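Side-chain contact in Rab GDP dissociation inhibitor alpha (Naegleria fowleri, PDB 6C87), which probably binds prenylated, GDP-bound Rab GTPases, slows their release of nucleotide and carries them between membranes and cytosol: residues L54-M59 against A68-S73. Residues are numbered along the deposited sequence; the frame is centred on the assembly and turned at random.
Sequences LNLDQM and AKPPAS
Pro70 sits in the corner between Leu56 and Asp57, neighbours on the first turn of helix 56-64, and meets each with a different part of its ring. Against Leu56 the contact is apolar: the two side chains lie alongside each other pointing opposite ways, with Leu56 CD2 3.6 Å from Pro70 CB. A first torsion of -164° carries Leu56 CG away from its own backbone N and out to the proline, where both CG and CD2 lie against Pro70 CB. Leu56 is buried, packed also on Leu74, Tyr80 and Ile314 of strand 302-315. Asp57 runs across the proline at roughly a right angle, and its OD2 rests 3.3 Å from Pro70 CD. The same oxygen faces the lysine next door in a long salt bridge, Asp57 OD2 to Lys69 NZ at 3.6 Å. Successive turns along the lysine chain (chi2 -59°, chi3 -56°) curl it back until NZ comes round to the carboxylate. One water bridges the two segments: it accepts from Lys69 NZ at 2.9 Å and donates to Asp57 O, with a weak bond to Ala68 O. The helix start itself is fixed by a capping box, in which Gln58 N gives a fairly straight bond to Asn55 OD1 (2.8 Å) and Asn55 N donates to Gln58 OE1 in return. The arrangement is that of a capped helix N-terminus against which the chain folds back after the helix, here at the periphery of the GDP dissociation inhibitor fold.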
loop_
_atom_site.group_PDB
_atom_site.type_symbol
_atom_site.label_atom_id
_atom_site.label_comp_id
_atom_site.label_asym_id
_atom_site.label_seq_id
_atom_site.Cartn_x
_atom_site.Cartn_y
_atom_site.Cartn_z
ATOM N N LEU A 54 -24.227 -1.356 32.964
ATOM C CA LEU A 54 -25.303 -1.506 33.931
ATOM C C LEU A 54 -25.120 -0.567 35.113
ATOM O O LEU A 54 -23.991 -0.286 35.535
ATOM C CB LEU A 54 -25.382 -2.954 34.439
ATOM C CG LEU A 54 -26.183 -3.958 33.603
ATOM C CD1 LEU A 54 -25.642 -4.058 32.191
ATOM C CD2 LEU A 54 -26.174 -5.322 34.273
ATOM N N ASN A 55 -26.249 -0.105 35.665
ATOM C CA ASN A 55 -26.204 0.592 36.935
ATOM C C ASN A 55 -26.360 -0.438 38.050
ATOM O O ASN A 55 -26.514 -1.638 37.800
ATOM C CB ASN A 55 -27.255 1.710 37.008
ATOM C CG ASN A 55 -28.694 1.202 36.973
ATOM O OD1 ASN A 55 -29.045 0.200 37.598
ATOM N ND2 ASN A 55 -29.536 1.912 36.242
ATOM N N LEU A 56 -26.337 0.041 39.299
ATOM C CA LEU A 56 -26.278 -0.869 40.437
ATOM C C LEU A 56 -27.572 -1.668 40.577
ATOM O O LEU A 56 -27.532 -2.882 40.810
ATOM C CB LEU A 56 -25.958 -0.090 41.711
ATOM C CG LEU A 56 -25.497 -0.897 42.928
ATOM C CD1 LEU A 56 -24.193 -1.645 42.644
ATOM C CD2 LEU A 56 -25.333 0.002 44.135
ATOM N N ASP A 57 -28.727 -1.015 40.421
ATOM C CA ASP A 57 -29.994 -1.746 40.459
ATOM C C ASP A 57 -30.018 -2.829 39.388
ATOM O O ASP A 57 -30.494 -3.947 39.626
ATOM C CB ASP A 57 -31.175 -0.795 40.253
ATOM C CG ASP A 57 -31.390 0.169 41.419
ATOM O OD1 ASP A 57 -31.940 1.264 41.169
ATOM O OD2 ASP A 57 -30.987 -0.134 42.562
ATOM N N GLN A 58 -29.516 -2.508 38.192
ATOM C CA GLN A 58 -29.480 -3.479 37.103
ATOM C C GLN A 58 -28.510 -4.619 37.405
ATOM O O GLN A 58 -28.770 -5.771 37.039
ATOM C CB GLN A 58 -29.123 -2.781 35.786
ATOM C CG GLN A 58 -30.212 -1.837 35.268
ATOM C CD GLN A 58 -29.764 -0.969 34.097
ATOM O OE1 GLN A 58 -28.596 -0.568 33.999
ATOM N NE2 GLN A 58 -30.700 -0.674 33.199
ATOM N N MET A 59 -27.383 -4.319 38.061
ATOM C CA MET A 59 -26.459 -5.376 38.475
ATOM C C MET A 59 -27.127 -6.324 39.464
ATOM O O MET A 59 -27.028 -7.549 39.332
ATOM C CB MET A 59 -25.206 -4.769 39.096
ATOM C CG MET A 59 -24.335 -4.029 38.116
ATOM S SD MET A 59 -23.442 -5.118 37.004
ATOM C CE MET A 59 -22.272 -5.894 38.101
ATOM N N ALA A 68 -34.043 -8.350 44.548
ATOM C CA ALA A 68 -32.884 -7.888 45.306
ATOM C C ALA A 68 -32.605 -6.403 45.087
ATOM O O ALA A 68 -32.514 -5.933 43.949
ATOM C CB ALA A 68 -31.655 -8.711 44.927
ATOM N N LYS A 69 -32.441 -5.668 46.188
ATOM C CA LYS A 69 -32.138 -4.251 46.144
ATOM C C LYS A 69 -30.762 -3.980 46.747
ATOM O O LYS A 69 -30.379 -4.614 47.734
ATOM C CB LYS A 69 -33.202 -3.431 46.893
ATOM C CG LYS A 69 -34.628 -3.591 46.353
ATOM C CD LYS A 69 -34.728 -3.192 44.883
ATOM C CE LYS A 69 -34.231 -1.768 44.646
ATOM N NZ LYS A 69 -34.285 -1.389 43.206
ATOM N N PRO A 70 -29.993 -3.066 46.167
ATOM C CA PRO A 70 -28.637 -2.803 46.664
ATOM C C PRO A 70 -28.662 -2.099 48.008
ATOM O O PRO A 70 -29.492 -1.207 48.238
ATOM C CB PRO A 70 -28.030 -1.898 45.577
ATOM C CG PRO A 70 -28.928 -2.058 44.384
ATOM C CD PRO A 70 -30.282 -2.342 44.921
ATOM N N PRO A 71 -27.754 -2.456 48.916
ATOM C CA PRO A 71 -27.668 -1.744 50.197
ATOM C C PRO A 71 -27.217 -0.307 50.014
ATOM O O PRO A 71 -26.459 0.028 49.099
ATOM C CB PRO A 71 -26.632 -2.551 50.988
ATOM C CG PRO A 71 -25.816 -3.253 49.945
ATOM C CD PRO A 71 -26.753 -3.534 48.804
ATOM N N ALA A 72 -27.682 0.547 50.925
ATOM C CA ALA A 72 -27.395 1.972 50.821
ATOM C C ALA A 72 -25.897 2.258 50.886
ATOM O O ALA A 72 -25.425 3.229 50.290
ATOM C CB ALA A 72 -28.138 2.720 51.929
ATOM N N SER A 73 -25.132 1.402 51.565
ATOM C CA SER A 73 -23.699 1.620 51.712
ATOM C C SER A 73 -22.952 1.616 50.379
ATOM O O SER A 73 -21.816 2.102 50.313
ATOM C CB SER A 73 -23.125 0.544 52.634
ATOM O OG SER A 73 -23.286 -0.747 52.063
HETATM O O HOH W 1 -32.623 -3.384 41.806
#